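Side-chain contacts in beta-N-acetylglucosaminidase-like protein Glycoside hydrolase family 20 (Flavobacterium johnsoniae, PDB 6YHH), which probably hydrolyses terminal beta-linked N-acetylglucosamine residues as a family 20 glycoside hydrolase of bacterial chitin degradation: residues E230-G235 / M364-I369; P282-D285 / K290-K293; E331-H336 / H342-Y347. All blocks are in the same frame, centred on the assembly; numbering follows the deposited sequence.

Contact 1. Residues E230-G235 / M364-I369; sequences EIDVPG and MGWEEI
E230 and W366 meet at about a right angle, the carboxylate of one against the pyrrole edge of the other. The indole NE1 of W366 donates to OE2 of E230 at 2.9 Å, with an N-H...O angle of 150°. The bond is not flat: OE2 is approached from above the carboxylate plane and lies somewhat out of the ring plane, the two groups being turned 60° apart. E230 gets there by a fully extended chain, its CG anti to the backbone N (chi1 -174°), and its other oxygen, OE1, passes the indole with W366 CZ2 at 3.8 Å. That oxygen is gripped separately by H179 and H181, so both ends of the buried carboxylate are held and its rotation is fixed. D232 comes in obliquely, its OD2 4.3 Å from W366 NE1, while its OD1 takes the backbone N-H of G315. A leucine in place of W366 has no N-H and no broad ring, and would probably leave E230 OE2 without this donor and open a gap beside H381, on which the indole stacks. The side chain of D232 lies about 7 Å from that of E317, the predicted proton donor, so the contact probably helps to line the catalytic end of the barrel. In the barrel, E230 ends strand 226-230 and W366 ends strand 362-366; H312 of strand 310-312 touches E230 and meets the indole, and strand 379-382 flanks W366 through H381.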
ATOM      1  N   GLU A 230      -5.692 -20.249  13.418  1.00  7.58           N
ATOM      2  CA  GLU A 230      -5.480 -21.654  13.069  1.00  8.02           C
ATOM      3  C   GLU A 230      -4.049 -22.027  13.197  1.00  8.41           C
ATOM      4  O   GLU A 230      -3.156 -21.375  12.621  1.00  8.53           O
ATOM      5  CB  GLU A 230      -5.953 -21.984  11.654  1.00  8.05           C
ATOM      6  CG  GLU A 230      -5.876 -23.467  11.296  1.00  8.20           C
ATOM      7  CD  GLU A 230      -6.106 -23.796   9.816  1.00  8.05           C
ATOM      8  OE1 GLU A 230      -6.645 -22.903   9.068  1.00  7.74           O
ATOM      9  OE2 GLU A 230      -5.784 -24.922   9.387  1.00  7.30           O
ATOM     10  N   ILE A 231      -3.815 -23.063  13.979  1.00  8.16           N
ATOM     11  CA  ILE A 231      -2.559 -23.781  14.017  1.00  8.71           C
ATOM     12  C   ILE A 231      -2.807 -25.190  13.471  1.00  9.21           C
ATOM     13  O   ILE A 231      -3.385 -26.048  14.149  1.00  9.95           O
ATOM     14  CB  ILE A 231      -1.964 -23.856  15.434  1.00  9.42           C
ATOM     15  CG1 ILE A 231      -1.610 -22.455  15.920  1.00 10.32           C
ATOM     16  CG2 ILE A 231      -0.693 -24.652  15.358  1.00  9.60           C
ATOM     17  CD1 ILE A 231      -1.080 -22.476  17.374  1.00 10.26           C
ATOM     18  N   ASP A 232      -2.433 -25.433  12.207  1.00  8.91           N
ATOM     19  CA  ASP A 232      -2.828 -26.619  11.516  1.00  8.98           C
ATOM     20  C   ASP A 232      -1.951 -27.840  11.896  1.00  8.87           C
ATOM     21  O   ASP A 232      -0.746 -27.853  11.633  1.00  8.43           O
ATOM     22  CB  ASP A 232      -2.733 -26.302   9.996  1.00  8.64           C
ATOM     23  CG  ASP A 232      -3.267 -27.397   9.102  1.00  9.87           C
ATOM     24  OD1 ASP A 232      -3.529 -28.497   9.577  1.00 10.26           O
ATOM     25  OD2 ASP A 232      -3.394 -27.124   7.860  1.00  8.70           O
ATOM     26  N   VAL A 233      -2.591 -28.848  12.505  1.00  8.85           N
ATOM     27  CA  VAL A 233      -1.942 -30.054  13.001  1.00  8.88           C
ATOM     28  C   VAL A 233      -2.819 -31.250  12.722  1.00  9.16           C
ATOM     29  O   VAL A 233      -4.084 -31.093  12.685  1.00  9.53           O
ATOM     30  CB  VAL A 233      -1.654 -29.936  14.530  1.00  8.95           C
ATOM     31  CG1 VAL A 233      -0.555 -28.944  14.774  1.00 10.10           C
ATOM     32  CG2 VAL A 233      -2.900 -29.593  15.331  1.00  8.41           C
ATOM     33  N   PRO A 234      -2.261 -32.449  12.461  1.00  9.84           N
ATOM     34  CA  PRO A 234      -0.859 -32.796  12.505  1.00 10.04           C
ATOM     35  C   PRO A 234      -0.152 -32.907  11.162  1.00  9.29           C
ATOM     36  O   PRO A 234       1.079 -33.058  11.132  1.00  9.52           O
ATOM     37  CB  PRO A 234      -0.868 -34.194  13.197  1.00 10.08           C
ATOM     38  CG  PRO A 234      -2.104 -34.807  12.573  1.00 10.73           C
ATOM     39  CD  PRO A 234      -3.103 -33.674  12.484  1.00 10.25           C
ATOM     40  N   GLY A 235      -0.908 -32.763  10.087  1.00  8.76           N
ATOM     41  CA  GLY A 235      -0.341 -32.750   8.737  1.00  9.02           C
ATOM     42  C   GLY A 235       0.223 -31.334   8.488  1.00  8.97           C
ATOM     43  O   GLY A 235       0.237 -30.476   9.405  1.00  8.24           O
ATOM     44  N   MET A 364     -12.268 -26.245  16.301  1.00  9.87           N
ATOM     45  CA  MET A 364     -12.676 -26.316  14.912  1.00  9.87           C
ATOM     46  C   MET A 364     -11.592 -27.008  14.118  1.00  9.71           C
ATOM     47  O   MET A 364     -10.428 -26.872  14.423  1.00  9.13           O
ATOM     48  CB  MET A 364     -12.914 -24.868  14.439  1.00  9.35           C
ATOM     49  CG  MET A 364     -13.405 -24.786  12.984  1.00 10.09           C
ATOM     50  SD  MET A 364     -14.046 -23.157  12.628  1.00 10.37           S
ATOM     51  CE  MET A 364     -14.536 -23.394  10.905  1.00 11.04           C
ATOM     52  N   GLY A 365     -11.981 -27.686  13.069  1.00  9.27           N
ATOM     53  CA  GLY A 365     -11.027 -28.306  12.169  1.00  9.68           C
ATOM     54  C   GLY A 365     -11.573 -28.597  10.795  1.00  8.90           C
ATOM     55  O   GLY A 365     -12.801 -28.686  10.592  1.00  8.45           O
ATOM     56  N   TRP A 366     -10.651 -28.802   9.841  1.00  9.05           N
ATOM     57  CA  TRP A 366     -11.019 -29.239   8.501  1.00  8.50           C
ATOM     58  C   TRP A 366     -11.686 -30.630   8.568  1.00  9.36           C
ATOM     59  O   TRP A 366     -11.466 -31.399   9.504  1.00  9.53           O
ATOM     60  CB  TRP A 366      -9.777 -29.294   7.619  1.00  8.69           C
ATOM     61  CG  TRP A 366      -9.108 -27.933   7.470  1.00  8.14           C
ATOM     62  CD1 TRP A 366      -7.871 -27.596   7.931  1.00  8.51           C
ATOM     63  CD2 TRP A 366      -9.603 -26.767   6.765  1.00  8.12           C
ATOM     64  NE1 TRP A 366      -7.636 -26.273   7.675  1.00  8.58           N
ATOM     65  CE2 TRP A 366      -8.667 -25.747   6.954  1.00  7.35           C
ATOM     66  CE3 TRP A 366     -10.778 -26.465   6.022  1.00  7.94           C
ATOM     67  CZ2 TRP A 366      -8.816 -24.489   6.427  1.00  7.52           C
ATOM     68  CZ3 TRP A 366     -10.901 -25.220   5.472  1.00  7.76           C
ATOM     69  CH2 TRP A 366      -9.925 -24.243   5.659  1.00  7.11           C
ATOM     70  N   GLU A 367     -12.564 -30.905   7.626  1.00  8.66           N
ATOM     71  CA  GLU A 367     -13.498 -32.034   7.714  1.00  9.90           C
ATOM     72  C   GLU A 367     -12.866 -33.390   8.023  1.00 10.69           C
ATOM     73  O   GLU A 367     -13.568 -34.289   8.546  1.00 11.58           O
ATOM     74  CB  GLU A 367     -14.315 -32.065   6.415  1.00  9.89           C
ATOM     75  CG  GLU A 367     -13.514 -32.468   5.190  1.00 11.53           C
ATOM     76  CD  GLU A 367     -14.340 -32.463   3.955  1.00 12.75           C
ATOM     77  OE1 GLU A 367     -14.763 -31.362   3.566  1.00 11.90           O
ATOM     78  OE2 GLU A 367     -14.549 -33.573   3.372  1.00 12.53           O
ATOM     79  N   GLU A 368     -11.611 -33.595   7.654  1.00 10.30           N
ATOM     80  CA  GLU A 368     -10.918 -34.856   7.989  1.00 10.39           C
ATOM     81  C   GLU A 368     -10.987 -35.248   9.426  1.00 10.39           C
ATOM     82  O   GLU A 368     -10.946 -36.484   9.720  1.00 10.29           O
ATOM     83  CB  GLU A 368      -9.495 -34.931   7.488  1.00 10.86           C
ATOM     84  CG  GLU A 368      -9.388 -34.804   5.968  1.00 11.66           C
ATOM     85  CD  GLU A 368      -9.122 -33.395   5.442  1.00 11.20           C
ATOM     86  OE1 GLU A 368      -9.762 -32.438   5.967  1.00 10.56           O
ATOM     87  OE2 GLU A 368      -8.296 -33.259   4.457  1.00 10.64           O
ATOM     88  N   ILE A 369     -11.160 -34.286  10.328  1.00 10.37           N
ATOM     89  CA  ILE A 369     -11.230 -34.605  11.737  1.00 11.57           C
ATOM     90  C   ILE A 369     -12.458 -35.392  12.156  1.00 11.90           C
ATOM     91  O   ILE A 369     -12.487 -35.997  13.259  1.00 11.11           O
ATOM     92  CB  ILE A 369     -11.050 -33.385  12.700  1.00 11.20           C
ATOM     93  CG1 ILE A 369     -12.213 -32.406  12.626  1.00 11.04           C
ATOM     94  CG2 ILE A 369      -9.694 -32.686  12.402  1.00 11.03           C
ATOM     95  CD1 ILE A 369     -12.243 -31.413  13.771  1.00 12.15           C
TER

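Contact 2. Residues P282-D285 / K290-K293; sequences PTLD and KTYK
T291 reaches from the first turn of helix 289-302 to the backbone of D285, its hydroxyl OG1 donating to D285 O at 2.7 Å. The hydroxyl approaches with a C=O...OG1 angle of 134°, tilted 28° from the carbonyl plane. With OG1 set beside its own backbone N (chi1 -59°), T291 sends its methyl the other way, anti to that N, and CG2 lies 3.6 Å from D285 O and 4.2 Å from L284 CB. One side chain thus gives the loop both a polar bond and an apolar touch, and the buried threonine hydroxyl has an acceptor. The next shell holds the loop in place. L284 O accepts from the indole of W323, D285 OD1 bonds S287 OG, and a backbone bond ties D285 to I247. On the helix side T291 also packs on I247 and on F348 of helix 341-358, while the hydroxyl of Y292 bonds P286 O. This is a loop-to-helix junction of the (beta/alpha)8 barrel, where the long connection after strand 226-230 turns into the helix that leads on to strand 310-312.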
ATOM      1  N   PRO A 282       5.637 -34.472   6.138  1.00  9.64           N
ATOM      2  CA  PRO A 282       5.971 -34.308   7.547  1.00 10.19           C
ATOM      3  C   PRO A 282       4.694 -34.117   8.418  1.00 10.85           C
ATOM      4  O   PRO A 282       3.833 -33.305   8.104  1.00 11.16           O
ATOM      5  CB  PRO A 282       6.834 -33.030   7.567  1.00  9.70           C
ATOM      6  CG  PRO A 282       7.515 -33.042   6.216  1.00  9.55           C
ATOM      7  CD  PRO A 282       6.431 -33.535   5.300  1.00  9.79           C
ATOM      8  N   THR A 283       4.580 -34.940   9.420  1.00  9.80           N
ATOM      9  CA  THR A 283       3.379 -35.062  10.214  1.00 10.14           C
ATOM     10  C   THR A 283       3.776 -35.222  11.678  1.00  9.75           C
ATOM     11  O   THR A 283       4.637 -36.088  12.047  1.00 10.28           O
ATOM     12  CB  THR A 283       2.542 -36.341   9.799  1.00 10.30           C
ATOM     13  OG1 THR A 283       2.365 -36.390   8.388  1.00 10.87           O
ATOM     14  CG2 THR A 283       1.166 -36.368  10.406  1.00 11.44           C
ATOM     15  N   LEU A 284       3.085 -34.510  12.549  1.00  9.88           N
ATOM     16  CA  LEU A 284       3.277 -34.720  13.993  1.00 10.62           C
ATOM     17  C   LEU A 284       2.918 -36.123  14.441  1.00  9.69           C
ATOM     18  O   LEU A 284       2.011 -36.743  13.898  1.00  9.65           O
ATOM     19  CB  LEU A 284       2.399 -33.766  14.760  1.00 11.98           C
ATOM     20  CG  LEU A 284       2.936 -32.353  14.827  1.00 14.64           C
ATOM     21  CD1 LEU A 284       3.980 -31.767  13.913  1.00 15.13           C
ATOM     22  CD2 LEU A 284       1.991 -31.411  15.608  1.00 13.71           C
ATOM     23  N   ASP A 285       3.657 -36.591  15.435  1.00 11.02           N
ATOM     24  CA  ASP A 285       3.513 -37.964  15.955  1.00 12.34           C
ATOM     25  C   ASP A 285       2.515 -38.014  17.083  1.00 12.22           C
ATOM     26  O   ASP A 285       2.808 -37.601  18.222  1.00 13.19           O
ATOM     27  CB  ASP A 285       4.900 -38.524  16.371  1.00 12.06           C
ATOM     28  CG  ASP A 285       4.854 -39.935  16.920  1.00 13.69           C
ATOM     29  OD1 ASP A 285       3.773 -40.545  17.074  1.00 13.17           O
ATOM     30  OD2 ASP A 285       5.985 -40.452  17.221  1.00 13.19           O
ATOM     31  N   LYS A 290       5.595 -36.016  23.912  1.00 13.96           N
ATOM     32  CA  LYS A 290       6.160 -34.714  23.735  1.00 14.54           C
ATOM     33  C   LYS A 290       5.368 -33.886  22.735  1.00 13.33           C
ATOM     34  O   LYS A 290       5.250 -32.653  22.906  1.00 13.05           O
ATOM     35  CB  LYS A 290       7.664 -34.800  23.333  1.00 16.55           C
ATOM     36  CG  LYS A 290       8.386 -33.473  23.561  1.00 20.18           C
ATOM     37  CD  LYS A 290       9.897 -33.553  23.238  1.00 23.58           C
ATOM     38  CE  LYS A 290      10.565 -32.243  23.732  1.00 25.99           C
ATOM     39  NZ  LYS A 290      11.992 -32.073  23.413  1.00 25.85           N
ATOM     40  N   THR A 291       4.736 -34.535  21.782  1.00 12.62           N
ATOM     41  CA  THR A 291       3.856 -33.792  20.828  1.00 11.46           C
ATOM     42  C   THR A 291       2.754 -33.030  21.603  1.00 12.04           C
ATOM     43  O   THR A 291       2.533 -31.844  21.377  1.00 12.37           O
ATOM     44  CB  THR A 291       3.193 -34.786  19.853  1.00 12.08           C
ATOM     45  OG1 THR A 291       4.201 -35.501  19.131  1.00 11.93           O
ATOM     46  CG2 THR A 291       2.239 -34.120  18.940  1.00 12.25           C
ATOM     47  N   TYR A 292       2.077 -33.702  22.552  1.00 11.70           N
ATOM     48  CA  TYR A 292       1.021 -33.093  23.340  1.00 12.24           C
ATOM     49  C   TYR A 292       1.557 -32.059  24.308  1.00 13.05           C
ATOM     50  O   TYR A 292       0.932 -31.003  24.493  1.00 13.03           O
ATOM     51  CB  TYR A 292       0.200 -34.204  24.023  1.00 12.66           C
ATOM     52  CG  TYR A 292      -0.418 -35.155  23.028  1.00 12.83           C
ATOM     53  CD1 TYR A 292      -1.509 -34.779  22.268  1.00 12.34           C
ATOM     54  CD2 TYR A 292       0.130 -36.423  22.819  1.00 14.57           C
ATOM     55  CE1 TYR A 292      -2.046 -35.632  21.337  1.00 12.73           C
ATOM     56  CE2 TYR A 292      -0.380 -37.280  21.866  1.00 13.49           C
ATOM     57  CZ  TYR A 292      -1.485 -36.906  21.153  1.00 12.92           C
ATOM     58  OH  TYR A 292      -2.047 -37.793  20.233  1.00 13.40           O
ATOM     59  N   LYS A 293       2.711 -32.311  24.913  1.00 13.41           N
ATOM     60  CA  LYS A 293       3.374 -31.353  25.780  1.00 14.54           C
ATOM     61  C   LYS A 293       3.657 -30.040  25.062  1.00 12.41           C
ATOM     62  O   LYS A 293       3.311 -28.960  25.585  1.00 12.60           O
ATOM     63  CB  LYS A 293       4.642 -31.939  26.374  1.00 15.88           C
ATOM     64  CG  LYS A 293       5.325 -30.978  27.348  1.00 21.08           C
ATOM     65  CD  LYS A 293       6.531 -31.557  28.059  1.00 23.99           C
ATOM     66  CE  LYS A 293       7.207 -30.497  28.941  1.00 29.38           C
TER

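Contact 3. Residues E331-H336 / H342-Y347; sequences EFKKKH and HELQTY
An aromatic cluster of F332, H336 and Y347 fills the angle between two successive helices on the surface of the catalytic domain. Y347 takes the rim of F332 on its ring: F332 CZ lies 3.7 Å from Y347 CE1, the centroids are 5.7 Å apart and the planes stand at 75°, an offset edge-to-face pair. F332 points across because its CG is anti to the backbone N (chi1 -173°). H336, one turn later, folds back over F332, its ND1 sitting 3.6 Å above the plane of the F332 ring, over the centre. The same ND1 donates to F332 O at 3.2 Å with the oxygen close to the imidazole plane, and this bond fixes the rotation of the histidine ring. F332 O also receives the helical N-H of H336 from the opposite face of its carbonyl plane, so two bonds hold it where helix 327-335 ends. Y347 reaches one face of the imidazole with its CZ, 3.9 Å above the H336 plane and off toward the rim, the two rings meeting obliquely.

Helix 327-335 and helix 341-358 are successive helices joined by a short loop within the barrel domain; their short segments cross at 77°, with axes 11.0 Å apart, and their side chains likewise run across one another. In that crossing L344 is the buried member and forks between two neighbours. Its CD1 meets the edge of the phenyl ring, 3.8 Å from F332 CD2, while L344 CD2 rests 3.6 Å from K333 CG, on the aliphatic part of the lysine. L344 also packs on L338 of the connecting loop and on W323 of helix 321-325, and F332 touches S287.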
ATOM      1  N   GLU A 331       1.719 -49.704  16.877  1.00 19.28           N
ATOM      2  CA  GLU A 331       1.397 -50.241  18.216  1.00 21.24           C
ATOM      3  C   GLU A 331       0.421 -49.386  18.969  1.00 22.68           C
ATOM      4  O   GLU A 331      -0.426 -49.892  19.708  1.00 21.39           O
ATOM      5  CB  GLU A 331       2.636 -50.420  19.074  1.00 24.55           C
ATOM      6  CG  GLU A 331       3.466 -51.656  18.842  1.00 28.78           C
ATOM      7  CD  GLU A 331       2.688 -52.939  19.068  1.00 29.64           C
ATOM      8  OE1 GLU A 331       2.368 -53.235  20.249  1.00 36.06           O
ATOM      9  OE2 GLU A 331       2.359 -53.587  18.064  1.00 33.21           O
ATOM     10  N   PHE A 332       0.544 -48.051  18.820  1.00 20.64           N
ATOM     11  CA  PHE A 332      -0.334 -47.129  19.517  1.00 18.18           C
ATOM     12  C   PHE A 332      -1.755 -47.265  18.997  1.00 17.53           C
ATOM     13  O   PHE A 332      -2.726 -47.157  19.758  1.00 19.52           O
ATOM     14  CB  PHE A 332       0.206 -45.714  19.257  1.00 16.72           C
ATOM     15  CG  PHE A 332      -0.474 -44.655  20.039  1.00 15.62           C
ATOM     16  CD1 PHE A 332      -0.049 -44.332  21.322  1.00 17.50           C
ATOM     17  CD2 PHE A 332      -1.517 -43.971  19.492  1.00 17.35           C
ATOM     18  CE1 PHE A 332      -0.698 -43.374  22.048  1.00 18.21           C
ATOM     19  CE2 PHE A 332      -2.136 -42.956  20.186  1.00 16.69           C
ATOM     20  CZ  PHE A 332      -1.735 -42.680  21.473  1.00 17.98           C
ATOM     21  N   LYS A 333      -1.920 -47.441  17.673  1.00 16.30           N
ATOM     22  CA  LYS A 333      -3.213 -47.656  17.135  1.00 17.66           C
ATOM     23  C   LYS A 333      -3.827 -48.972  17.692  1.00 21.68           C
ATOM     24  O   LYS A 333      -5.008 -49.034  17.906  1.00 23.68           O
ATOM     25  CB  LYS A 333      -3.166 -47.755  15.604  1.00 19.78           C
ATOM     26  CG  LYS A 333      -2.857 -46.463  14.910  1.00 19.02           C
ATOM     27  CD  LYS A 333      -2.696 -46.664  13.410  1.00 22.15           C
ATOM     28  CE  LYS A 333      -3.936 -47.063  12.684  1.00 23.77           C
ATOM     29  NZ  LYS A 333      -3.546 -47.633  11.345  1.00 25.96           N
ATOM     30  N   LYS A 334      -3.011 -50.001  17.835  1.00 22.79           N
ATOM     31  CA  LYS A 334      -3.475 -51.298  18.409  1.00 25.89           C
ATOM     32  C   LYS A 334      -3.886 -51.093  19.822  1.00 25.81           C
ATOM     33  O   LYS A 334      -4.976 -51.561  20.199  1.00 29.50           O
ATOM     34  CB  LYS A 334      -2.383 -52.361  18.362  1.00 28.12           C
ATOM     35  N   LYS A 335      -3.065 -50.383  20.602  1.00 27.79           N
ATOM     36  CA  LYS A 335      -3.356 -50.086  22.025  1.00 26.18           C
ATOM     37  C   LYS A 335      -4.706 -49.404  22.167  1.00 29.75           C
ATOM     38  O   LYS A 335      -5.550 -49.789  23.007  1.00 26.00           O
ATOM     39  CB  LYS A 335      -2.280 -49.231  22.671  1.00 28.87           C
ATOM     40  CG  LYS A 335      -2.512 -48.885  24.153  1.00 32.39           C
ATOM     41  CD  LYS A 335      -1.338 -48.064  24.761  1.00 33.83           C
ATOM     42  N   HIS A 336      -4.997 -48.439  21.309  1.00 22.64           N
ATOM     43  CA  HIS A 336      -6.252 -47.717  21.442  1.00 23.19           C
ATOM     44  C   HIS A 336      -7.364 -48.173  20.567  1.00 21.82           C
ATOM     45  O   HIS A 336      -8.426 -47.530  20.513  1.00 22.91           O
ATOM     46  CB  HIS A 336      -6.006 -46.206  21.243  1.00 24.59           C
ATOM     47  CG  HIS A 336      -5.185 -45.613  22.342  1.00 25.58           C
ATOM     48  ND1 HIS A 336      -3.824 -45.565  22.300  1.00 25.38           N
ATOM     49  CD2 HIS A 336      -5.544 -45.102  23.542  1.00 21.72           C
ATOM     50  CE1 HIS A 336      -3.359 -45.030  23.419  1.00 24.44           C
ATOM     51  NE2 HIS A 336      -4.389 -44.732  24.186  1.00 26.67           N
ATOM     52  N   HIS A 342      -7.543 -41.796  10.004  1.00 14.37           N
ATOM     53  CA  HIS A 342      -8.518 -40.783  10.402  1.00 17.36           C
ATOM     54  C   HIS A 342      -8.992 -40.990  11.844  1.00 14.68           C
ATOM     55  O   HIS A 342      -9.139 -40.010  12.585  1.00 13.29           O
ATOM     56  CB  HIS A 342      -9.700 -40.776   9.434  1.00 20.16           C
ATOM     57  CG  HIS A 342      -9.384 -40.080   8.148  1.00 25.57           C
ATOM     58  ND1 HIS A 342      -8.402 -39.124   8.057  1.00 29.94           N
ATOM     59  CD2 HIS A 342      -9.933 -40.177   6.915  1.00 33.57           C
ATOM     60  CE1 HIS A 342      -8.349 -38.669   6.816  1.00 29.08           C
ATOM     61  NE2 HIS A 342      -9.279 -39.281   6.109  1.00 34.88           N
ATOM     62  N   GLU A 343      -9.191 -42.244  12.267  1.00 13.40           N
ATOM     63  CA  GLU A 343      -9.559 -42.508  13.673  1.00 13.90           C
ATOM     64  C   GLU A 343      -8.452 -42.073  14.614  1.00 12.82           C
ATOM     65  O   GLU A 343      -8.713 -41.478  15.681  1.00 13.02           O
ATOM     66  CB  GLU A 343      -9.895 -44.003  13.904  1.00 14.85           C
ATOM     67  CG  GLU A 343     -11.213 -44.358  13.236  1.00 17.93           C
ATOM     68  CD  GLU A 343     -11.560 -45.841  13.430  1.00 23.74           C
ATOM     69  OE1 GLU A 343     -10.874 -46.576  14.167  1.00 32.94           O
ATOM     70  OE2 GLU A 343     -12.641 -46.186  13.011  1.00 29.21           O
ATOM     71  N   LEU A 344      -7.216 -42.339  14.216  1.00 11.17           N
ATOM     72  CA  LEU A 344      -6.105 -41.920  15.050  1.00 10.49           C
ATOM     73  C   LEU A 344      -5.967 -40.399  15.117  1.00 11.04           C
ATOM     74  O   LEU A 344      -5.642 -39.792  16.147  1.00 11.76           O
ATOM     75  CB  LEU A 344      -4.836 -42.570  14.534  1.00 11.53           C
ATOM     76  CG  LEU A 344      -3.487 -42.148  15.139  1.00 12.26           C
ATOM     77  CD1 LEU A 344      -3.455 -42.344  16.624  1.00 13.28           C
ATOM     78  CD2 LEU A 344      -2.328 -42.885  14.478  1.00 13.81           C
ATOM     79  N   GLN A 345      -6.216 -39.756  13.973  1.00 11.13           N
ATOM     80  CA  GLN A 345      -6.154 -38.296  13.923  1.00  9.93           C
ATOM     81  C   GLN A 345      -7.285 -37.666  14.733  1.00 10.81           C
ATOM     82  O   GLN A 345      -7.094 -36.633  15.391  1.00  9.82           O
ATOM     83  CB  GLN A 345      -6.174 -37.789  12.486  1.00 10.90           C
ATOM     84  CG  GLN A 345      -5.791 -36.328  12.410  1.00 12.26           C
ATOM     85  CD  GLN A 345      -5.952 -35.757  11.004  1.00 13.72           C
ATOM     86  OE1 GLN A 345      -5.655 -36.399  10.031  1.00 16.43           O
ATOM     87  NE2 GLN A 345      -6.432 -34.549  10.920  1.00 12.95           N
ATOM     88  N   THR A 346      -8.450 -38.301  14.756  1.00 10.78           N
ATOM     89  CA  THR A 346      -9.537 -37.794  15.600  1.00 10.90           C
ATOM     90  C   THR A 346      -9.171 -37.980  17.079  1.00 11.75           C
ATOM     91  O   THR A 346      -9.427 -37.108  17.900  1.00 10.95           O
ATOM     92  CB  THR A 346     -10.816 -38.568  15.285  1.00 10.75           C
ATOM     93  OG1 THR A 346     -11.248 -38.243  13.926  1.00 12.25           O
ATOM     94  CG2 THR A 346     -11.951 -38.158  16.289  1.00 12.17           C
ATOM     95  N   TYR A 347      -8.584 -39.134  17.425  1.00 11.43           N
ATOM     96  CA  TYR A 347      -8.045 -39.282  18.804  1.00 11.45           C
ATOM     97  C   TYR A 347      -7.068 -38.157  19.215  1.00 11.69           C
ATOM     98  O   TYR A 347      -7.183 -37.544  20.277  1.00 12.62           O
ATOM     99  CB  TYR A 347      -7.354 -40.608  18.907  1.00 12.50           C
ATOM    100  CG  TYR A 347      -6.668 -40.825  20.224  1.00 13.93           C
ATOM    101  CD1 TYR A 347      -5.411 -40.412  20.418  1.00 15.17           C
ATOM    102  CD2 TYR A 347      -7.336 -41.458  21.290  1.00 19.17           C
ATOM    103  CE1 TYR A 347      -4.788 -40.535  21.644  1.00 18.20           C
ATOM    104  CE2 TYR A 347      -6.708 -41.615  22.526  1.00 18.91           C
ATOM    105  CZ  TYR A 347      -5.438 -41.148  22.685  1.00 21.03           C
ATOM    106  OH  TYR A 347      -4.720 -41.269  23.891  1.00 26.27           O
TER

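How the contacts relate
Going from the N terminus, 230-235 begins on the last residue of strand 226-230 and opens the long loop that contact 1 closes only at 364-369. Contacts 2 and 3 both nest inside it, in series: 282-285 with 290-293 closes a short local loop at the start of helix 289-302, and later 331-336 with 342-347 closes the turn between two helices. The three touch one another. P234 O probably bonds L284 N and V233 packs on L284, linking contact 1 to contact 2; I369 O probably bonds T346 OG1, linking contact 1 to contact 3; Y292 lies against Y347. Together they tie two barrel strand ends to the helices outside them.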